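Local coordinates for translocated intimin receptor Tir (PDB 2ZQK), which acts as the host-cell receptor for bacterial intimin, letting the bacterium attach tightly to the cell surface while its intracellular parts trigger actin pedestal formation, at residues 29-32 with 36-39; 18-21 with 25-28; 14-19 with 49-54. All coordinates share one frame; numbering follows the deposited sequence.

Interaction 1 of 3, residues 29-32 with 36-39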
loop_
_atom_site.group_PDB
_atom_site.type_symbol
_atom_site.label_atom_id
_atom_site.label_comp_id
_atom_site.label_asym_id
_atom_site.label_seq_id
_atom_site.Cartn_x
_atom_site.Cartn_y
_atom_site.Cartn_z
ATOM N N VAL B 29 -6.383 -13.132 -13.858
ATOM C CA VAL B 29 -6.662 -12.214 -12.783
ATOM C C VAL B 29 -8.099 -11.720 -12.838
ATOM O O VAL B 29 -8.794 -11.955 -13.814
ATOM C CB VAL B 29 -5.653 -11.045 -12.872
ATOM C CG1 VAL B 29 -6.303 -9.836 -13.507
ATOM C CG2 VAL B 29 -5.060 -10.755 -11.500
ATOM N N ASN B 30 -8.537 -11.042 -11.782
ATOM C CA ASN B 30 -9.890 -10.515 -11.682
ATOM C C ASN B 30 -9.947 -9.039 -11.407
ATOM O O ASN B 30 -10.404 -8.627 -10.347
ATOM C CB ASN B 30 -10.659 -11.224 -10.589
ATOM C CG ASN B 30 -11.456 -12.381 -11.116
ATOM O OD1 ASN B 30 -11.774 -13.326 -10.373
ATOM N ND2 ASN B 30 -11.809 -12.318 -12.410
ATOM N N ILE B 31 -9.504 -8.252 -12.385
ATOM C CA ILE B 31 -9.491 -6.790 -12.325
ATOM C C ILE B 31 -10.826 -6.155 -11.912
ATOM O O ILE B 31 -11.832 -6.320 -12.594
ATOM C CB ILE B 31 -9.121 -6.233 -13.707
ATOM C CG1 ILE B 31 -7.831 -6.904 -14.198
ATOM C CG2 ILE B 31 -9.068 -4.716 -13.663
ATOM C CD1 ILE B 31 -7.219 -6.257 -15.404
ATOM N N ASP B 32 -10.854 -5.426 -10.806
ATOM C CA ASP B 32 -12.108 -4.792 -10.397
ATOM C C ASP B 32 -12.280 -3.394 -10.994
ATOM O O ASP B 32 -11.577 -3.007 -11.924
ATOM C CB ASP B 32 -12.243 -4.720 -8.860
ATOM C CG ASP B 32 -11.097 -3.964 -8.178
ATOM O OD1 ASP B 32 -10.491 -3.043 -8.778
ATOM O OD2 ASP B 32 -10.816 -4.290 -7.009
ATOM N N ASN B 36 -7.900 -2.840 -9.697
ATOM C CA ASN B 36 -7.251 -3.899 -8.941
ATOM C C ASN B 36 -7.330 -5.311 -9.539
ATOM O O ASN B 36 -8.347 -5.976 -9.444
ATOM C CB ASN B 36 -7.798 -3.904 -7.500
ATOM C CG ASN B 36 -7.313 -2.706 -6.678
ATOM O OD1 ASN B 36 -6.113 -2.432 -6.627
ATOM N ND2 ASN B 36 -8.239 -1.999 -6.034
ATOM N N ALA B 37 -6.245 -5.767 -10.150
ATOM C CA ALA B 37 -6.201 -7.099 -10.730
ATOM C C ALA B 37 -6.015 -8.172 -9.653
ATOM O O ALA B 37 -4.890 -8.618 -9.425
ATOM C CB ALA B 37 -5.053 -7.180 -11.707
ATOM N N ILE B 38 -7.079 -8.624 -8.997
ATOM C CA ILE B 38 -6.869 -9.637 -7.967
ATOM C C ILE B 38 -6.762 -11.067 -8.509
ATOM O O ILE B 38 -7.561 -11.500 -9.317
ATOM C CB ILE B 38 -7.961 -9.553 -6.875
ATOM C CG1 ILE B 38 -9.227 -10.291 -7.321
ATOM C CG2 ILE B 38 -8.238 -8.074 -6.557
ATOM C CD1 ILE B 38 -10.365 -10.289 -6.310
ATOM N N PRO B 39 -5.750 -11.822 -8.069
ATOM C CA PRO B 39 -5.588 -13.201 -8.548
ATOM C C PRO B 39 -6.863 -14.036 -8.472
ATOM O O PRO B 39 -7.491 -14.134 -7.422
ATOM C CB PRO B 39 -4.477 -13.749 -7.650
ATOM C CG PRO B 39 -4.575 -12.900 -6.400
ATOM C CD PRO B 39 -4.819 -11.531 -6.966
#
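Asn30 N donates to Ile38 O across the beta hairpin of the intimin-binding domain, a bent bond of 2.7 Å; strand segments 29-31 and 37-39 run antiparallel here, 148° between their directions. Near the turn Asp32 N donates to Asn36 O at 2.9 Å, from above the carbonyl plane. Between them Ile31 CA sends a CH...O contact to the same Asn36 O (3.2 Å). At the turn end Asp32 adds its side chain. Asp32 CB is 4.1 Å from Asn36 O. With CG lodged between the backbone N and the carbonyl carbon (chi1 58°), Asp32 CG comes to 3.4 Å from Asn36 CB and the carboxylate turns to Asn36. There OD1 takes the Asn36 backbone N-H from above the carboxylate plane, and OD2 lies beside Asn36 CB. OD1 also has a weak bond from Gly35 N. The Asn36 amide plane stands nearly square (79°) to this carboxylate, and its polar atoms serve other chains: OD1 bonds to Asn36 and Ala37 of the second subunit, ND2 to a polar side chain of another protein, presumably intimin. Closer to the strands, Ala37 CB touches two neighbouring aliphatic branches, Val29 CG1 at 3.4 Å and Ile31 CG1 at 3.7 Å.

Interaction 2 of 3, residues 18-21 with 25-28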
loop_
_atom_site.group_PDB
_atom_site.type_symbol
_atom_site.label_atom_id
_atom_site.label_comp_id
_atom_site.label_asym_id
_atom_site.label_seq_id
_atom_site.Cartn_x
_atom_site.Cartn_y
_atom_site.Cartn_z
ATOM N N LYS B 18 2.489 -25.668 -9.512
ATOM C CA LYS B 18 2.957 -24.907 -8.352
ATOM C C LYS B 18 4.006 -23.888 -8.769
ATOM O O LYS B 18 3.907 -22.704 -8.428
ATOM C CB LYS B 18 3.578 -25.815 -7.296
ATOM C CG LYS B 18 4.126 -25.036 -6.075
ATOM C CD LYS B 18 5.360 -25.692 -5.494
ATOM C CE LYS B 18 6.466 -25.720 -6.528
ATOM N NZ LYS B 18 7.642 -26.549 -6.133
ATOM N N GLU B 19 5.012 -24.355 -9.499
ATOM C CA GLU B 19 6.067 -23.469 -9.961
ATOM C C GLU B 19 5.538 -22.314 -10.801
ATOM O O GLU B 19 5.905 -21.160 -10.565
ATOM C CB GLU B 19 7.110 -24.251 -10.755
ATOM C CG GLU B 19 8.075 -25.011 -9.872
ATOM C CD GLU B 19 9.055 -25.872 -10.643
ATOM O OE1 GLU B 19 9.882 -26.535 -9.984
ATOM O OE2 GLU B 19 9.003 -25.894 -11.894
ATOM N N ALA B 20 4.665 -22.617 -11.763
ATOM C CA ALA B 20 4.103 -21.596 -12.654
ATOM C C ALA B 20 3.282 -20.521 -11.943
ATOM O O ALA B 20 3.149 -19.394 -12.433
ATOM C CB ALA B 20 3.265 -22.265 -13.735
ATOM N N PHE B 21 2.717 -20.859 -10.795
ATOM C CA PHE B 21 1.939 -19.872 -10.065
ATOM C C PHE B 21 2.880 -18.881 -9.421
ATOM O O PHE B 21 2.485 -17.758 -9.109
ATOM C CB PHE B 21 1.133 -20.515 -8.947
ATOM C CG PHE B 21 -0.287 -20.775 -9.287
ATOM C CD1 PHE B 21 -0.651 -21.913 -9.992
ATOM C CD2 PHE B 21 -1.279 -19.912 -8.850
ATOM C CE1 PHE B 21 -1.999 -22.194 -10.251
ATOM C CE2 PHE B 21 -2.627 -20.182 -9.106
ATOM C CZ PHE B 21 -2.986 -21.325 -9.806
ATOM N N ASP B 25 2.825 -13.883 -13.636
ATOM C CA ASP B 25 2.492 -13.569 -15.016
ATOM C C ASP B 25 1.703 -14.678 -15.700
ATOM O O ASP B 25 1.077 -14.433 -16.724
ATOM C CB ASP B 25 3.764 -13.255 -15.810
ATOM C CG ASP B 25 4.291 -11.846 -15.541
ATOM O OD1 ASP B 25 3.673 -10.876 -16.031
ATOM O OD2 ASP B 25 5.312 -11.702 -14.833
ATOM N N ASN B 26 1.731 -15.894 -15.143
ATOM C CA ASN B 26 0.988 -17.022 -15.727
ATOM C C ASN B 26 -0.377 -17.118 -15.055
ATOM O O ASN B 26 -1.077 -18.120 -15.182
ATOM C CB ASN B 26 1.697 -18.364 -15.491
ATOM C CG ASN B 26 3.142 -18.369 -15.935
ATOM O OD1 ASN B 26 3.496 -17.814 -16.975
ATOM N ND2 ASN B 26 3.990 -19.031 -15.153
ATOM N N GLN B 27 -0.764 -16.066 -14.353
ATOM C CA GLN B 27 -2.010 -16.100 -13.615
ATOM C C GLN B 27 -3.132 -15.259 -14.151
ATOM O O GLN B 27 -2.947 -14.064 -14.397
ATOM C CB GLN B 27 -1.741 -15.676 -12.177
ATOM C CG GLN B 27 -2.417 -16.542 -11.143
ATOM C CD GLN B 27 -1.964 -16.197 -9.753
ATOM O OE1 GLN B 27 -0.761 -16.057 -9.491
ATOM N NE2 GLN B 27 -2.920 -16.064 -8.841
ATOM N N LYS B 28 -4.299 -15.884 -14.325
ATOM C CA LYS B 28 -5.474 -15.160 -14.794
ATOM C C LYS B 28 -5.797 -14.288 -13.604
ATOM O O LYS B 28 -5.516 -14.658 -12.464
ATOM C CB LYS B 28 -6.646 -16.099 -15.106
ATOM C CG LYS B 28 -6.487 -16.907 -16.395
ATOM C CD LYS B 28 -7.797 -17.599 -16.771
ATOM C CE LYS B 28 -7.736 -18.170 -18.189
ATOM N NZ LYS B 28 -9.087 -18.349 -18.802
#
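Asn26 reaches back to the final turn of helix 7-21 and holds it through the carbonyl of Ala20. This contact lies in the intimin-binding domain where helix 7-21 hands over, through a short connection, to strand 27-31. The Asn26 CA-CB bond points at the helix, and with CG anti to the carbonyl carbon (chi1 -53°) the amide swings so that ND2 meets Ala20 O at 2.9 Å. The bond is fairly straight, 151° at the hydrogen; it lies in the carbonyl plane on a lone pair of Ala20 O, whereas the acceptor is tilted from the Asn26 amide plane. The same ND2 rests 3.6 Å from Ala20 CB, and Val47 of helix 45-67 packs against both residues. Gln27, the next residue, meets Phe21 instead. Its CB also heads for the helix, and beyond CG the side chain runs extended, which carries the amide to the Phe21 ring, met obliquely. The two side chains cross at roughly a right angle, and Gln27 CD approaches Phe21 CD2 to 3.9 Å, with ring and amide planes 47° apart. Phe21 itself leaves the helix away from the strand and bends back only at its end; its ring stacks on Phe21 of the second subunit and also touches Leu43. The Gln27 amide pairs with Gln27 of the second subunit. The Asn26 bond thus serves a carbonyl at the helix end, while the glutamine amide spends its polarity on the dimer and offers Phe21 mainly van der Waals contact.

Interaction 3 of 3, residues 14-19 with 49-54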
loop_
_atom_site.group_PDB
_atom_site.type_symbol
_atom_site.label_atom_id
_atom_site.label_comp_id
_atom_site.label_asym_id
_atom_site.label_seq_id
_atom_site.Cartn_x
_atom_site.Cartn_y
_atom_site.Cartn_z
ATOM N N ASP B 14 1.687 -31.386 -10.617
ATOM C CA ASP B 14 1.587 -30.590 -9.394
ATOM C C ASP B 14 2.754 -29.635 -9.308
ATOM O O ASP B 14 2.579 -28.446 -9.085
ATOM C CB ASP B 14 1.609 -31.467 -8.136
ATOM C CG ASP B 14 0.309 -32.226 -7.911
ATOM O OD1 ASP B 14 -0.777 -31.700 -8.253
ATOM O OD2 ASP B 14 0.381 -33.350 -7.363
ATOM N N GLN B 15 3.947 -30.173 -9.492
ATOM C CA GLN B 15 5.162 -29.386 -9.421
ATOM C C GLN B 15 5.197 -28.242 -10.428
ATOM O O GLN B 15 5.468 -27.093 -10.068
ATOM C CB GLN B 15 6.357 -30.287 -9.638
ATOM C CG GLN B 15 7.669 -29.579 -9.549
ATOM C CD GLN B 15 8.726 -30.299 -10.341
ATOM O OE1 GLN B 15 8.993 -31.485 -10.112
ATOM N NE2 GLN B 15 9.332 -29.594 -11.296
ATOM N N LEU B 16 4.927 -28.549 -11.692
ATOM C CA LEU B 16 4.932 -27.516 -12.721
ATOM C C LEU B 16 3.842 -26.481 -12.481
ATOM O O LEU B 16 4.050 -25.286 -12.719
ATOM C CB LEU B 16 4.769 -28.141 -14.101
ATOM C CG LEU B 16 6.009 -28.915 -14.574
ATOM C CD1 LEU B 16 5.615 -29.913 -15.650
ATOM C CD2 LEU B 16 7.072 -27.944 -15.087
ATOM N N THR B 17 2.684 -26.924 -12.003
ATOM C CA THR B 17 1.603 -25.988 -11.735
ATOM C C THR B 17 2.039 -25.068 -10.622
ATOM O O THR B 17 1.977 -23.838 -10.773
ATOM C CB THR B 17 0.318 -26.695 -11.304
ATOM O OG1 THR B 17 -0.162 -27.508 -12.385
ATOM C CG2 THR B 17 -0.749 -25.667 -10.924
ATOM N N LYS B 18 2.489 -25.668 -9.512
ATOM C CA LYS B 18 2.957 -24.907 -8.352
ATOM C C LYS B 18 4.006 -23.888 -8.769
ATOM O O LYS B 18 3.907 -22.704 -8.428
ATOM C CB LYS B 18 3.578 -25.815 -7.296
ATOM C CG LYS B 18 4.126 -25.036 -6.075
ATOM C CD LYS B 18 5.360 -25.692 -5.494
ATOM C CE LYS B 18 6.466 -25.720 -6.528
ATOM N NZ LYS B 18 7.642 -26.549 -6.133
ATOM N N GLU B 19 5.012 -24.355 -9.499
ATOM C CA GLU B 19 6.067 -23.469 -9.961
ATOM C C GLU B 19 5.538 -22.314 -10.801
ATOM O O GLU B 19 5.905 -21.160 -10.565
ATOM C CB GLU B 19 7.110 -24.251 -10.755
ATOM C CG GLU B 19 8.075 -25.011 -9.872
ATOM C CD GLU B 19 9.055 -25.872 -10.643
ATOM O OE1 GLU B 19 9.882 -26.535 -9.984
ATOM O OE2 GLU B 19 9.003 -25.894 -11.894
ATOM N N ALA B 49 -2.290 -25.858 -20.635
ATOM C CA ALA B 49 -2.077 -26.734 -21.785
ATOM C C ALA B 49 -0.629 -27.178 -21.926
ATOM O O ALA B 49 -0.356 -28.366 -22.103
ATOM C CB ALA B 49 -2.513 -26.050 -23.046
ATOM N N ASN B 50 0.297 -26.228 -21.849
ATOM C CA ASN B 50 1.715 -26.548 -21.980
ATOM C C ASN B 50 2.196 -27.442 -20.849
ATOM O O ASN B 50 2.995 -28.343 -21.075
ATOM C CB ASN B 50 2.560 -25.268 -22.043
ATOM C CG ASN B 50 4.030 -25.545 -22.349
ATOM O OD1 ASN B 50 4.812 -25.878 -21.454
ATOM N ND2 ASN B 50 4.407 -25.420 -23.619
ATOM N N ILE B 51 1.717 -27.204 -19.633
ATOM C CA ILE B 51 2.116 -28.038 -18.505
ATOM C C ILE B 51 1.615 -29.463 -18.748
ATOM O O ILE B 51 2.370 -30.440 -18.632
ATOM C CB ILE B 51 1.508 -27.524 -17.188
ATOM C CG1 ILE B 51 2.140 -26.182 -16.815
ATOM C CG2 ILE B 51 1.701 -28.548 -16.088
ATOM C CD1 ILE B 51 1.505 -25.522 -15.623
ATOM N N GLU B 52 0.338 -29.567 -19.098
ATOM C CA GLU B 52 -0.299 -30.853 -19.360
ATOM C C GLU B 52 0.569 -31.791 -20.203
ATOM O O GLU B 52 0.657 -32.989 -19.921
ATOM C CB GLU B 52 -1.637 -30.618 -20.058
ATOM C CG GLU B 52 -2.576 -31.787 -19.970
ATOM C CD GLU B 52 -2.752 -32.255 -18.546
ATOM O OE1 GLU B 52 -3.030 -31.403 -17.670
ATOM O OE2 GLU B 52 -2.611 -33.474 -18.305
ATOM N N GLU B 53 1.199 -31.241 -21.241
ATOM C CA GLU B 53 2.067 -32.019 -22.118
ATOM C C GLU B 53 3.290 -32.481 -21.365
ATOM O O GLU B 53 3.630 -33.659 -21.409
ATOM C CB GLU B 53 2.502 -31.186 -23.324
ATOM C CG GLU B 53 1.350 -30.823 -24.223
ATOM C CD GLU B 53 0.545 -32.042 -24.577
ATOM O OE1 GLU B 53 1.050 -32.886 -25.349
ATOM O OE2 GLU B 53 -0.586 -32.165 -24.061
ATOM N N GLN B 54 3.954 -31.542 -20.687
ATOM C CA GLN B 54 5.146 -31.839 -19.895
ATOM C C GLN B 54 4.839 -32.977 -18.926
ATOM O O GLN B 54 5.599 -33.946 -18.826
ATOM C CB GLN B 54 5.581 -30.604 -19.108
ATOM C CG GLN B 54 6.350 -29.575 -19.908
ATOM C CD GLN B 54 6.759 -28.378 -19.067
ATOM O OE1 GLN B 54 5.945 -27.491 -18.779
ATOM N NE2 GLN B 54 8.023 -28.354 -18.656
#
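Leu16 and Ile51 face each other where helix 7-21 and helix 45-67 pack as the antiparallel helical hairpin of the intimin-binding domain. The axes of segments 14-19 and 49-54 pass 9.7 Å apart, 150° between their directions, and in the dimer two such hairpins form a four-helix bundle. The apolar contacts carry the interface. Ile51 CG2, the branch anti to the Ile51 backbone N, meets Leu16 CB at 3.7 Å. The other branch of Ile51, through CG1, is stretched out (chi2 174°), and its tip CD1 lies 3.9 Å from both Leu16 O and Thr17 CA, beside the main chain of the opposing helix. Leu16 sends CD1 one turn further along the partner helix, to Gln54 CB at 3.5 Å. Leu16 and Gln54 cross obliquely; Leu16 thus touches both Ile51, by CB, and Gln54, by CD1. Thr17 adds a looser touch, OG1 to Ile51 CD1 at 4.1 Å, with the two side chains at about a right angle.

Polar contacts lie mostly within each helix or toward the second subunit. Thr17 OG1 is hydrogen-bonded to Arg13 O, one turn back, and Gln15 NE2 makes a weak bond to Glu19 OE1 (3.4 Å). Glu52 has a long, weak ion pair with Arg13 of the facing helix. With no hydrogen bond joining 14-19 to 49-54, cohesion here rests on the aliphatic packing of Leu16 and Ile51, and the bond of the Thr17 hydroxyl to its own helix is consistent with its place beside the Ile51 methyl.

The three contacts follow the length of the elongated domain: interaction 3 lies near its middle, interaction 2 at the end of helix 7-21, and interaction 1 on the beta hairpin. Interactions 2 and 3 share Lys18 and Glu19, have centres about 10 Å apart and meet through Ala20 CB and Ile51 CD1 at 4.2 Å. Interactions 1 and 2 both use strand 27-31, with centres about 14 Å apart, and touch between Pro39 and Gln27. Interaction 1 is about 12 Å from interaction 3 at the nearest atoms, although nested in the loop interaction 3 closes. All three touch the second subunit; interaction 1, through Asn36, also reaches the other protein.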